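Side-chain contacts in betaine aldehyde dehydrogenase (Staphylococcus aureus subsp. aureus COL, PDB 4QTO), which oxidises betaine aldehyde to glycine betaine, probably with NAD as the hydride acceptor, as in other members of the aldehyde dehydrogenase family: residues K449-A454 with W467-H472; P285-D290 with Q455-K460; S317-Q322 with D327-A332; A292-A297 with N323-K328; Q300-G305 with D335-I340. All coordinates share one frame; numbering follows the deposited sequence.

Contact 1. Residues K449-A454 with W467-H472; sequences KDIGKA and WINDFH
Ala454 and Ile468 make the closest apolar touch between the start of helix 451-460 and the end of strand 465-468. Ala454 CB lies 3.6 Å from Ile468 CG2. The branch of Ile468 that does this stands anti to the backbone N, while CG1 carries CD1 toward the backbone carbonyl of Ala454. A second touch joins Ile451 and Asn469, whose side chains cross obliquely. Ile451 CD1 comes to 3.5 Å from Asn469 ND2, an apolar carbon against an amide nitrogen. The same methyl reaches Ile468 CG2 only at 4.5 Å.

Asn469 is positioned by a hydrogen bond from ND2 to Ser448 O, just ahead of the helix. At the helix start Asp450 is the N-cap: its OD1 accepts from Lys453 N at 3.1 Å, and the N-H meets it from above the carboxylate plane. Lys453 NZ forms a salt bridge with Asp291. Trp467 and Ile468 also pair in parallel with a strand of the second subunit, so the sheet continues into it.

The segments belong to the beta-alpha-beta unit 443-447, 451-460, 465-468. Across them the contact is mainly apolar, and the amide nitrogen of the buried Asn469, which Ile451 CD1 touches, is bound by Ser448 O.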
# COMPACT_ATOMS: atom_id res chain seq x y z
N LYS A 449 0.59 21.73 26.52
CA LYS A 449 1.65 22.33 25.73
C LYS A 449 2.83 21.37 25.60
O LYS A 449 3.70 21.59 24.76
CB LYS A 449 2.11 23.67 26.32
CG LYS A 449 1.06 24.75 26.16
CD LYS A 449 1.36 26.10 26.80
CE LYS A 449 1.18 26.07 28.32
NZ LYS A 449 1.25 27.44 28.92
N ASP A 450 2.87 20.33 26.45
CA ASP A 450 3.90 19.31 26.41
C ASP A 450 3.44 18.29 25.36
O ASP A 450 2.71 17.35 25.66
CB ASP A 450 4.05 18.67 27.79
CG ASP A 450 5.15 17.59 27.87
OD1 ASP A 450 5.63 17.09 26.83
OD2 ASP A 450 5.47 17.23 29.02
N ILE A 451 3.91 18.46 24.13
CA ILE A 451 3.48 17.59 23.03
C ILE A 451 3.93 16.13 23.23
O ILE A 451 3.21 15.19 22.87
CB ILE A 451 3.92 18.16 21.66
CG1 ILE A 451 3.47 19.64 21.51
CG2 ILE A 451 3.39 17.28 20.53
CD1 ILE A 451 1.99 19.86 21.72
N GLY A 452 5.10 15.93 23.84
CA GLY A 452 5.54 14.56 24.13
C GLY A 452 4.56 13.85 25.05
O GLY A 452 4.23 12.67 24.86
N LYS A 453 4.10 14.55 26.08
CA LYS A 453 3.12 13.97 27.01
C LYS A 453 1.79 13.69 26.30
O LYS A 453 1.18 12.64 26.47
CB LYS A 453 2.89 14.90 28.22
CG LYS A 453 1.84 14.36 29.19
CD LYS A 453 1.84 15.12 30.51
CE LYS A 453 1.35 16.55 30.33
NZ LYS A 453 1.60 17.36 31.56
N ALA A 454 1.33 14.66 25.51
CA ALA A 454 0.08 14.48 24.78
C ALA A 454 0.15 13.26 23.88
O ALA A 454 -0.84 12.49 23.78
CB ALA A 454 -0.25 15.71 23.97
N TRP A 467 -7.47 13.77 19.20
CA TRP A 467 -7.00 15.09 18.85
C TRP A 467 -6.01 15.59 19.91
O TRP A 467 -6.25 15.44 21.12
CB TRP A 467 -8.15 16.09 18.79
CG TRP A 467 -9.22 15.72 17.83
CD1 TRP A 467 -9.11 15.66 16.47
CD2 TRP A 467 -10.57 15.38 18.13
NE1 TRP A 467 -10.29 15.27 15.91
CE2 TRP A 467 -11.21 15.10 16.92
CE3 TRP A 467 -11.30 15.24 19.32
CZ2 TRP A 467 -12.56 14.73 16.85
CZ3 TRP A 467 -12.63 14.88 19.24
CH2 TRP A 467 -13.25 14.65 18.03
N ILE A 468 -4.91 16.15 19.47
CA ILE A 468 -3.93 16.79 20.37
C ILE A 468 -4.11 18.29 20.18
O ILE A 468 -3.88 18.83 19.09
CB ILE A 468 -2.49 16.32 20.13
CG1 ILE A 468 -2.38 14.84 20.54
CG2 ILE A 468 -1.53 17.21 20.91
CD1 ILE A 468 -1.07 14.18 20.18
N ASN A 469 -4.53 18.96 21.26
CA ASN A 469 -4.79 20.38 21.23
C ASN A 469 -5.83 20.84 20.18
O ASN A 469 -5.67 21.87 19.51
CB ASN A 469 -3.51 21.20 21.15
CG ASN A 469 -2.65 21.02 22.39
OD1 ASN A 469 -3.16 20.97 23.51
ND2 ASN A 469 -1.33 20.88 22.19
N ASP A 470 -6.89 20.05 20.06
CA ASP A 470 -8.01 20.38 19.20
C ASP A 470 -9.20 19.56 19.67
O ASP A 470 -9.05 18.68 20.54
CB ASP A 470 -7.67 20.09 17.73
CG ASP A 470 -8.39 21.04 16.76
OD1 ASP A 470 -9.54 21.47 17.01
OD2 ASP A 470 -7.76 21.35 15.70
N PHE A 471 -10.37 19.87 19.13
CA PHE A 471 -11.56 19.09 19.40
C PHE A 471 -12.48 19.21 18.18
O PHE A 471 -12.70 20.32 17.70
CB PHE A 471 -12.31 19.51 20.71
CG PHE A 471 -13.09 18.38 21.27
CD1 PHE A 471 -14.28 18.01 20.68
CD2 PHE A 471 -12.59 17.62 22.32
CE1 PHE A 471 -14.95 16.90 21.11
CE2 PHE A 471 -13.26 16.49 22.73
CZ PHE A 471 -14.44 16.15 22.13
N HIS A 472 -12.95 18.06 17.69
CA HIS A 472 -13.92 17.90 16.58
C HIS A 472 -13.43 17.55 15.17
O HIS A 472 -14.21 16.98 14.42
CB HIS A 472 -14.94 19.05 16.43
CG HIS A 472 -16.00 19.12 17.49
ND1 HIS A 472 -16.88 18.08 17.73
CD2 HIS A 472 -16.35 20.12 18.32
CE1 HIS A 472 -17.74 18.45 18.67
NE2 HIS A 472 -17.43 19.67 19.06

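Contact 2. Residues P285-D290 with Q455-K460; sequences PNIIFD and QRVANK
Strand 285-288 and helix 451-460 face each other with Ile287 and Val457 nearest in backbone, their CA atoms 9.4 Å apart. The strand is an inner, parallel member of the seven-stranded sheet of this alpha/beta domain, next to strand 443-447. The helix packs on that sheet. At such a spacing only side chains bridge the gap.

Val457 makes the contact on the helix side, and each of its two methyls has its own partner. CG1 stands anti to the backbone N (chi1 171°) and meets Ile287 CD1 at 4.2 Å. These two side chains reach toward each other tip to tip. Ile287 CD1 is anti to CA (chi2 170°), which carries it out from the strand to the helix. CG2 of Val457 turns instead to Phe289, beyond the strand end. There the two side chains run past one another in opposite directions, and the methyl approaches the ring obliquely.

All three residues are buried and the contact is wholly apolar. Val446 of the neighbouring strand touches both Val457 and Phe289. Phe425 meets the Phe289 ring edge-to-face, which probably helps to set its position. At the ring, the far carbon Phe289 CZ lies 3.9 Å from Val457 CG2, and CE2 lies 4.1 Å from the same methyl.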
# COMPACT_ATOMS: atom_id res chain seq x y z
N PRO A 285 -13.84 11.50 25.90
CA PRO A 285 -13.10 12.28 26.88
C PRO A 285 -12.41 13.52 26.31
O PRO A 285 -11.85 13.47 25.22
CB PRO A 285 -12.08 11.28 27.39
CG PRO A 285 -11.78 10.42 26.21
CD PRO A 285 -13.09 10.29 25.50
N ASN A 286 -12.38 14.59 27.11
CA ASN A 286 -11.65 15.82 26.77
C ASN A 286 -10.70 15.99 27.95
O ASN A 286 -11.12 16.39 29.05
CB ASN A 286 -12.62 16.96 26.61
CG ASN A 286 -11.95 18.22 26.13
OD1 ASN A 286 -10.72 18.28 26.07
ND2 ASN A 286 -12.74 19.22 25.80
N ILE A 287 -9.44 15.62 27.77
CA ILE A 287 -8.46 15.57 28.84
C ILE A 287 -7.63 16.85 28.86
O ILE A 287 -6.91 17.15 27.89
CB ILE A 287 -7.53 14.35 28.65
CG1 ILE A 287 -8.35 13.06 28.62
CG2 ILE A 287 -6.48 14.29 29.72
CD1 ILE A 287 -7.56 11.84 28.21
N ILE A 288 -7.69 17.57 29.97
CA ILE A 288 -7.02 18.86 30.10
C ILE A 288 -5.99 18.83 31.22
O ILE A 288 -6.33 18.70 32.40
CB ILE A 288 -8.08 19.94 30.34
CG1 ILE A 288 -9.15 19.93 29.24
CG2 ILE A 288 -7.42 21.31 30.49
CD1 ILE A 288 -10.34 20.81 29.56
N PHE A 289 -4.73 18.92 30.85
CA PHE A 289 -3.63 18.95 31.81
C PHE A 289 -3.38 20.35 32.34
O PHE A 289 -3.78 21.35 31.72
CB PHE A 289 -2.36 18.41 31.17
CG PHE A 289 -2.34 16.91 31.05
CD1 PHE A 289 -1.87 16.15 32.11
CD2 PHE A 289 -2.81 16.27 29.93
CE1 PHE A 289 -1.85 14.77 32.03
CE2 PHE A 289 -2.78 14.89 29.83
CZ PHE A 289 -2.30 14.13 30.90
N ASP A 290 -2.67 20.43 33.48
CA ASP A 290 -2.38 21.73 34.09
C ASP A 290 -1.42 22.58 33.27
O ASP A 290 -1.28 23.76 33.54
CB ASP A 290 -2.04 21.63 35.59
CG ASP A 290 -0.76 20.94 35.90
OD1 ASP A 290 0.13 20.84 35.02
OD2 ASP A 290 -0.63 20.52 37.10
N GLN A 455 1.29 13.07 23.21
CA GLN A 455 1.49 11.90 22.34
C GLN A 455 1.48 10.59 23.16
O GLN A 455 0.90 9.60 22.73
CB GLN A 455 2.78 12.07 21.53
CG GLN A 455 2.63 13.17 20.47
CD GLN A 455 3.89 13.55 19.73
OE1 GLN A 455 3.86 13.67 18.50
NE2 GLN A 455 5.00 13.78 20.47
N ARG A 456 2.10 10.58 24.34
CA ARG A 456 2.07 9.39 25.19
C ARG A 456 0.65 9.02 25.57
O ARG A 456 0.24 7.84 25.54
CB ARG A 456 2.82 9.55 26.52
CG ARG A 456 4.31 9.56 26.44
CD ARG A 456 4.89 9.35 27.85
NE ARG A 456 4.54 10.43 28.80
CZ ARG A 456 5.19 11.58 28.92
NH1 ARG A 456 6.23 11.91 28.16
NH2 ARG A 456 4.83 12.45 29.86
N VAL A 457 -0.12 10.02 25.96
CA VAL A 457 -1.50 9.79 26.34
C VAL A 457 -2.29 9.30 25.11
O VAL A 457 -3.04 8.31 25.18
CB VAL A 457 -2.13 11.04 26.96
CG1 VAL A 457 -3.62 10.89 27.16
CG2 VAL A 457 -1.42 11.36 28.27
N ALA A 458 -2.15 9.98 23.98
CA ALA A 458 -2.90 9.58 22.78
C ALA A 458 -2.66 8.12 22.40
O ALA A 458 -3.58 7.43 21.99
CB ALA A 458 -2.55 10.48 21.61
N ASN A 459 -1.43 7.64 22.55
CA ASN A 459 -1.14 6.26 22.20
C ASN A 459 -1.82 5.24 23.11
O ASN A 459 -2.01 4.09 22.70
CB ASN A 459 0.36 6.06 22.12
CG ASN A 459 0.93 6.59 20.80
OD1 ASN A 459 0.59 6.10 19.71
ND2 ASN A 459 1.79 7.60 20.88
N LYS A 460 -2.17 5.66 24.33
CA LYS A 460 -2.81 4.77 25.29
C LYS A 460 -4.34 4.85 25.36
O LYS A 460 -4.96 3.98 25.98
CB LYS A 460 -2.22 4.99 26.69
CG LYS A 460 -0.76 4.53 26.79
CD LYS A 460 -0.35 4.35 28.24
CE LYS A 460 0.96 3.60 28.40
NZ LYS A 460 2.11 4.42 27.95

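Contact 3. Residues S317-Q322 with D327-A332; sequences SRILVQ and DKFEQA
Ile319, Val321 and Phe329 form the whole apolar contact between strand 318-322 and the helix 323-337 that follows it directly. This is helix-on-sheet packing in an alpha/beta domain, made by a strand and the next helix. The nearest CA atoms, of Val321 and Phe329, are 7.7 Å apart.

The apolar contacts all end on Phe329. Its CG stands anti to the backbone N (chi1 176°), and the ring extends from the helix over the strand. Ile319 and Val321 are two residues apart and so point to the same side of the sheet. Each offers its CG2 methyl. Val321 CG2 meets the root of the aromatic side chain, 3.9 Å from Phe329 CB. Ile319 CG2 meets its far end. Both methyls approach the ring obliquely. The ring also touches Ile288 on the next strand and Ala301 of helix 294-306, which places it between sheet and helix.

A polar interaction lies beside this core. On the helix, Glu330 OE2 forms a salt bridge with Lys326 NZ, about one turn earlier.

At the outer end of the ring, Ile319 CG2 is 3.8 Å from Phe329 CE2 and 4.0 Å from CZ.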
# COMPACT_ATOMS: atom_id res chain seq x y z
N SER A 317 -18.37 15.13 25.91
CA SER A 317 -19.22 15.20 27.08
C SER A 317 -18.53 14.86 28.39
O SER A 317 -19.09 15.17 29.45
CB SER A 317 -20.40 14.24 26.93
OG SER A 317 -19.98 12.90 26.95
N ARG A 318 -17.36 14.21 28.34
CA ARG A 318 -16.68 13.77 29.54
C ARG A 318 -15.38 14.54 29.72
O ARG A 318 -14.34 14.16 29.19
CB ARG A 318 -16.43 12.28 29.52
CG ARG A 318 -15.88 11.76 30.83
CD ARG A 318 -15.60 10.28 30.80
NE ARG A 318 -15.22 9.83 32.13
CZ ARG A 318 -15.03 8.55 32.44
NH1 ARG A 318 -15.16 7.62 31.52
NH2 ARG A 318 -14.72 8.21 33.69
N ILE A 319 -15.44 15.62 30.49
CA ILE A 319 -14.24 16.43 30.69
C ILE A 319 -13.46 15.85 31.86
O ILE A 319 -14.01 15.57 32.93
CB ILE A 319 -14.55 17.90 30.93
CG1 ILE A 319 -15.27 18.51 29.71
CG2 ILE A 319 -13.26 18.66 31.27
CD1 ILE A 319 -15.91 19.83 29.93
N LEU A 320 -12.17 15.62 31.64
CA LEU A 320 -11.24 15.10 32.64
C LEU A 320 -10.19 16.19 32.80
O LEU A 320 -9.44 16.47 31.86
CB LEU A 320 -10.61 13.80 32.21
CG LEU A 320 -11.54 12.62 32.12
CD1 LEU A 320 -11.00 11.45 31.34
CD2 LEU A 320 -11.87 12.19 33.52
N VAL A 321 -10.14 16.83 33.97
CA VAL A 321 -9.25 17.99 34.17
C VAL A 321 -8.32 17.72 35.35
O VAL A 321 -8.71 17.15 36.38
CB VAL A 321 -10.06 19.30 34.36
CG1 VAL A 321 -10.97 19.23 35.56
CG2 VAL A 321 -9.12 20.50 34.46
N GLN A 322 -7.07 18.10 35.20
CA GLN A 322 -6.10 17.83 36.25
C GLN A 322 -6.53 18.50 37.56
O GLN A 322 -6.94 19.65 37.54
CB GLN A 322 -4.68 18.20 35.78
CG GLN A 322 -3.62 17.59 36.65
CD GLN A 322 -2.29 17.42 35.93
OE1 GLN A 322 -1.97 18.11 34.95
NE2 GLN A 322 -1.53 16.42 36.36
N ASP A 327 -10.58 23.50 39.98
CA ASP A 327 -11.42 24.61 40.45
C ASP A 327 -11.40 25.82 39.49
O ASP A 327 -12.44 26.38 39.16
CB ASP A 327 -11.04 24.99 41.86
CG ASP A 327 -11.33 23.89 42.85
OD1 ASP A 327 -12.21 23.03 42.58
OD2 ASP A 327 -10.75 23.91 43.94
N LYS A 328 -10.20 26.21 39.03
CA LYS A 328 -10.03 27.30 38.08
C LYS A 328 -10.81 27.00 36.79
O LYS A 328 -11.52 27.86 36.23
CB LYS A 328 -8.52 27.40 37.75
CG LYS A 328 -8.10 28.46 36.76
CD LYS A 328 -6.65 28.32 36.36
CE LYS A 328 -6.27 29.42 35.39
NZ LYS A 328 -4.83 29.35 34.99
N PHE A 329 -10.66 25.77 36.32
CA PHE A 329 -11.34 25.34 35.10
C PHE A 329 -12.87 25.34 35.23
O PHE A 329 -13.57 25.90 34.36
CB PHE A 329 -10.86 23.97 34.65
CG PHE A 329 -11.61 23.47 33.45
CD1 PHE A 329 -11.26 23.91 32.17
CD2 PHE A 329 -12.70 22.64 33.61
CE1 PHE A 329 -11.99 23.51 31.07
CE2 PHE A 329 -13.42 22.20 32.50
CZ PHE A 329 -13.05 22.64 31.24
N GLU A 330 -13.39 24.75 36.30
CA GLU A 330 -14.84 24.70 36.48
C GLU A 330 -15.41 26.11 36.53
O GLU A 330 -16.42 26.41 35.89
CB GLU A 330 -15.24 23.93 37.74
CG GLU A 330 -15.02 22.44 37.63
CD GLU A 330 -15.33 21.66 38.89
OE1 GLU A 330 -15.78 22.27 39.89
OE2 GLU A 330 -15.12 20.44 38.87
N GLN A 331 -14.77 27.00 37.27
CA GLN A 331 -15.26 28.36 37.34
C GLN A 331 -15.28 29.04 35.98
O GLN A 331 -16.25 29.73 35.62
CB GLN A 331 -14.48 29.18 38.35
CG GLN A 331 -15.18 30.51 38.53
CD GLN A 331 -16.63 30.27 39.02
OE1 GLN A 331 -16.80 29.71 40.10
NE2 GLN A 331 -17.67 30.61 38.21
N ALA A 332 -14.21 28.89 35.21
CA ALA A 332 -14.12 29.52 33.91
C ALA A 332 -15.15 28.96 32.92
O ALA A 332 -15.79 29.72 32.18
CB ALA A 332 -12.72 29.36 33.34

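Contact 4. Residues A292-A297 with N323-K328; sequences ADFELA and NSIKDK
Phe294 and Lys328 both carry CG anti to the backbone N (chi1 -176° for the phenylalanine), and this sends each side chain across to the other helix. Beyond CG the lysine is fully extended, so its chain runs straight over one face of the Phe294 ring. The carbons come first: Lys328 CG is 3.6 Å from Phe294 CZ, near the rim. Then CE sits almost exactly above the ring centre, 3.6 Å from the Phe294 centroid and 3° off the normal, a CH-pi contact. The ammonium follows as a cation-pi partner, with Lys328 NZ 4.2 Å from the same centroid and 17° off the normal. Lys328 is modelled in two conformers and touches a crystal neighbour, and this account holds for one of the conformers.

Ile325 comes from another direction. Its CD1 lies near the ring plane, at the edge, 4.4 Å from Phe294 CD1. The ring is thus met at its edge by an isoleucine and over a face by a lysine. Phe329 and Ala332, further along the second helix, touch it too.

Asp293 sets the start of the first helix. As N-cap it accepts from Leu296 N through OD1 at 3.1 Å, from above the carboxylate plane.

Lys328 is exposed, and the contact lies at the surface of the protein. It joins the N-terminal parts of helices 294-306 and 323-337, two neighbouring helices that pack on the same sheet of an alpha/beta domain.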
# COMPACT_ATOMS: atom_id res chain seq x y z
N ALA A 292 -1.85 22.76 29.84
CA ALA A 292 -2.57 23.15 28.66
C ALA A 292 -2.57 24.67 28.54
O ALA A 292 -2.42 25.39 29.55
CB ALA A 292 -3.99 22.69 28.76
N ASP A 293 -2.73 25.15 27.32
CA ASP A 293 -3.04 26.57 27.07
C ASP A 293 -4.45 26.68 27.65
O ASP A 293 -5.44 26.11 27.13
CB ASP A 293 -3.00 26.83 25.57
CG ASP A 293 -3.45 28.21 25.18
OD1 ASP A 293 -4.28 28.83 25.89
OD2 ASP A 293 -3.03 28.63 24.06
N PHE A 294 -4.57 27.38 28.79
CA PHE A 294 -5.82 27.38 29.54
C PHE A 294 -7.01 27.98 28.81
O PHE A 294 -8.08 27.35 28.75
CB PHE A 294 -5.61 28.06 30.91
CG PHE A 294 -6.83 28.02 31.77
CD1 PHE A 294 -7.15 26.88 32.49
CD2 PHE A 294 -7.68 29.09 31.79
CE1 PHE A 294 -8.30 26.84 33.28
CE2 PHE A 294 -8.81 29.07 32.60
CZ PHE A 294 -9.12 27.94 33.32
N GLU A 295 -6.83 29.16 28.22
CA GLU A 295 -7.96 29.74 27.48
C GLU A 295 -8.33 28.92 26.25
O GLU A 295 -9.51 28.86 25.90
CB GLU A 295 -7.76 31.22 27.19
CG GLU A 295 -7.80 32.09 28.48
CD GLU A 295 -9.12 32.04 29.32
OE1 GLU A 295 -9.09 32.49 30.51
OE2 GLU A 295 -10.21 31.57 28.87
N LEU A 296 -7.36 28.26 25.63
CA LEU A 296 -7.68 27.36 24.52
C LEU A 296 -8.54 26.19 25.03
O LEU A 296 -9.52 25.79 24.38
CB LEU A 296 -6.38 26.81 23.91
CG LEU A 296 -6.59 25.78 22.79
CD1 LEU A 296 -7.15 26.39 21.53
CD2 LEU A 296 -5.27 25.09 22.48
N ALA A 297 -8.15 25.63 26.19
CA ALA A 297 -8.84 24.47 26.75
C ALA A 297 -10.26 24.81 27.13
O ALA A 297 -11.17 23.98 26.95
CB ALA A 297 -8.09 23.91 27.93
N ASN A 323 -6.41 17.76 38.68
CA ASN A 323 -6.87 18.27 39.96
C ASN A 323 -6.35 19.64 40.31
O ASN A 323 -7.07 20.47 40.90
CB ASN A 323 -6.54 17.29 41.10
CG ASN A 323 -7.41 16.05 41.07
OD1 ASN A 323 -8.59 16.11 40.70
ND2 ASN A 323 -6.85 14.92 41.50
N SER A 324 -5.09 19.88 39.98
CA SER A 324 -4.46 21.15 40.28
C SER A 324 -5.14 22.39 39.70
O SER A 324 -5.04 23.48 40.28
CB SER A 324 -2.98 21.09 39.83
OG SER A 324 -2.93 20.74 38.46
N ILE A 325 -5.81 22.23 38.56
CA ILE A 325 -6.53 23.33 37.92
C ILE A 325 -8.04 23.12 37.83
O ILE A 325 -8.73 23.90 37.16
CB ILE A 325 -5.98 23.67 36.52
CG1 ILE A 325 -6.05 22.50 35.54
CG2 ILE A 325 -4.55 24.19 36.65
CD1 ILE A 325 -6.08 22.90 34.07
N LYS A 326 -8.54 22.09 38.50
CA LYS A 326 -9.95 21.76 38.38
C LYS A 326 -10.87 22.88 38.83
O LYS A 326 -11.82 23.20 38.14
CB LYS A 326 -10.23 20.48 39.16
CG LYS A 326 -11.67 20.04 39.14
CD LYS A 326 -11.74 18.68 39.80
CE LYS A 326 -13.15 18.18 39.92
NZ LYS A 326 -13.87 18.93 40.96
N ASP A 327 -10.58 23.50 39.98
CA ASP A 327 -11.42 24.61 40.45
C ASP A 327 -11.40 25.82 39.49
O ASP A 327 -12.44 26.38 39.16
CB ASP A 327 -11.04 24.99 41.86
CG ASP A 327 -11.33 23.89 42.85
OD1 ASP A 327 -12.21 23.03 42.58
OD2 ASP A 327 -10.75 23.91 43.94
N LYS A 328 -10.20 26.21 39.03
CA LYS A 328 -10.03 27.30 38.08
C LYS A 328 -10.81 27.00 36.79
O LYS A 328 -11.52 27.86 36.23
CB LYS A 328 -8.52 27.40 37.75
CG LYS A 328 -8.10 28.46 36.76
CD LYS A 328 -6.65 28.32 36.36
CE LYS A 328 -6.27 29.42 35.39
NZ LYS A 328 -4.83 29.35 34.99

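Contact 5. Residues Q300-G305 with D335-I340; sequences QALNGG and DRVKKI
Leu302 and Arg336 cross at about a right angle, where helix 294-306 meets the C-terminal part of helix 323-337. Arg336 can be followed outward. Its CB touches both methyls of Leu302, CD1 at 3.6 Å and CD2 at 3.9 Å. CG is 4.0 Å from Leu302 CD1. The chain then bends at chi2 (-74°) and chi3 (-67°), which folds it back over the leucine. NE comes to 3.8 Å from Leu302 CD1. The guanidinium lies flat on the same methyl, with Leu302 CD1 3.5 Å from its plane and over its centre. Within the guanidinium, Arg336 CZ comes nearest, 3.6 Å from Leu302 CD1.

The N-H groups of Arg336 are used elsewhere. NE donates to Ser519 O and NH2 to Phe518 O, both of the second subunit, which probably fixes the rotation of the group.

Leu302 CD2 serves the other neighbours. It meets Val337 CG2 at 3.7 Å, and Ile340 CD1 lies 4.3 Å from Leu302 CD2. Ile340 closes a type I beta turn from Val337.

The arginine is buried. Its face rests on a hydrocarbon while two of its nitrogens bind backbone carbonyls of another chain. Apolar packing and subunit pairing thus meet in a single side chain.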
# COMPACT_ATOMS: atom_id res chain seq x y z
N GLN A 300 -12.23 25.20 23.78
CA GLN A 300 -12.47 23.90 23.18
C GLN A 300 -13.36 23.00 24.02
O GLN A 300 -14.02 22.10 23.48
CB GLN A 300 -11.15 23.22 22.78
CG GLN A 300 -10.45 23.95 21.64
CD GLN A 300 -11.09 23.68 20.29
OE1 GLN A 300 -12.32 23.56 20.14
NE2 GLN A 300 -10.25 23.59 19.27
N ALA A 301 -13.46 23.24 25.34
CA ALA A 301 -14.36 22.45 26.16
C ALA A 301 -15.79 22.89 25.83
O ALA A 301 -16.72 22.07 25.77
CB ALA A 301 -14.07 22.64 27.64
N LEU A 302 -15.98 24.19 25.62
CA LEU A 302 -17.29 24.70 25.19
C LEU A 302 -17.65 24.12 23.82
O LEU A 302 -18.77 23.66 23.59
CB LEU A 302 -17.27 26.22 25.12
CG LEU A 302 -17.14 26.96 26.46
CD1 LEU A 302 -16.59 28.36 26.23
CD2 LEU A 302 -18.45 26.98 27.23
N ASN A 303 -16.69 24.16 22.90
CA ASN A 303 -16.94 23.65 21.56
C ASN A 303 -17.27 22.17 21.60
O ASN A 303 -18.22 21.69 20.95
CB ASN A 303 -15.75 23.94 20.65
CG ASN A 303 -15.46 25.43 20.52
OD1 ASN A 303 -16.35 26.28 20.70
ND2 ASN A 303 -14.22 25.75 20.25
N GLY A 304 -16.48 21.42 22.36
CA GLY A 304 -16.72 20.01 22.50
C GLY A 304 -18.07 19.68 23.09
O GLY A 304 -18.74 18.73 22.65
N GLY A 305 -18.51 20.47 24.08
CA GLY A 305 -19.75 20.14 24.73
C GLY A 305 -21.02 20.57 24.04
O GLY A 305 -22.04 19.89 24.15
N ASP A 335 -18.79 30.10 33.98
CA ASP A 335 -18.99 31.51 33.63
C ASP A 335 -19.28 31.68 32.14
O ASP A 335 -20.11 32.51 31.75
CB ASP A 335 -17.73 32.33 33.99
CG ASP A 335 -17.54 32.52 35.48
OD1 ASP A 335 -18.37 32.03 36.28
OD2 ASP A 335 -16.52 33.15 35.85
N ARG A 336 -18.61 30.88 31.28
CA ARG A 336 -18.86 30.99 29.86
C ARG A 336 -20.18 30.35 29.47
O ARG A 336 -20.87 30.85 28.57
CB ARG A 336 -17.71 30.33 29.08
CG ARG A 336 -16.40 31.07 29.16
CD ARG A 336 -16.37 32.35 28.33
NE ARG A 336 -16.43 32.12 26.90
CZ ARG A 336 -15.40 31.74 26.15
NH1 ARG A 336 -14.20 31.52 26.71
NH2 ARG A 336 -15.56 31.59 24.85
N VAL A 337 -20.51 29.22 30.08
CA VAL A 337 -21.76 28.51 29.75
C VAL A 337 -22.96 29.43 29.97
O VAL A 337 -23.91 29.41 29.19
CB VAL A 337 -21.89 27.18 30.51
CG1 VAL A 337 -23.29 26.60 30.39
CG2 VAL A 337 -20.87 26.20 29.96
N LYS A 338 -22.88 30.27 31.00
CA LYS A 338 -23.96 31.23 31.29
C LYS A 338 -24.20 32.25 30.18
O LYS A 338 -25.29 32.83 30.10
CB LYS A 338 -23.67 32.00 32.59
CG LYS A 338 -23.73 31.14 33.84
CD LYS A 338 -23.29 31.95 35.05
CE LYS A 338 -23.40 31.13 36.32
NZ LYS A 338 -22.91 31.91 37.49
N LYS A 339 -23.20 32.48 29.34
CA LYS A 339 -23.27 33.47 28.28
C LYS A 339 -23.66 32.89 26.91
O LYS A 339 -23.82 33.65 25.97
CB LYS A 339 -21.92 34.16 28.12
CG LYS A 339 -21.38 34.84 29.38
CD LYS A 339 -20.05 35.49 29.06
CE LYS A 339 -19.30 35.93 30.31
NZ LYS A 339 -20.08 36.88 31.12
N ILE A 340 -23.76 31.57 26.78
CA ILE A 340 -24.09 30.94 25.51
C ILE A 340 -25.44 31.44 25.00
O ILE A 340 -26.42 31.44 25.74
CB ILE A 340 -24.09 29.40 25.60
CG1 ILE A 340 -22.65 28.89 25.88
CG2 ILE A 340 -24.63 28.78 24.33
CD1 ILE A 340 -22.55 27.39 26.05

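Contacts 1, 2 and 3 all reach the seven-stranded sheet. Contacts 1 and 2 share helix 451-460 and have centres 7 Å apart. Contacts 3 and 4 are equally close and share Asp327 and Lys328. Contacts 4 and 5 lie 14 Å apart, centre to centre, along the same helix pair. Strands 285-288 and 318-322 are neighbours, so contacts 2 and 3 touch directly: Ile288 CD1 lies 3.5 Å from Phe329 CE1. His472 NE2 of contact 1 lies 2.9 Å from Asn303 O of contact 5, a probable hydrogen bond. The modified Cys313, probably the catalytic cysteine, falls in sequence between helix 294-306 and strand 318-322, elements used by contacts 3 to 5.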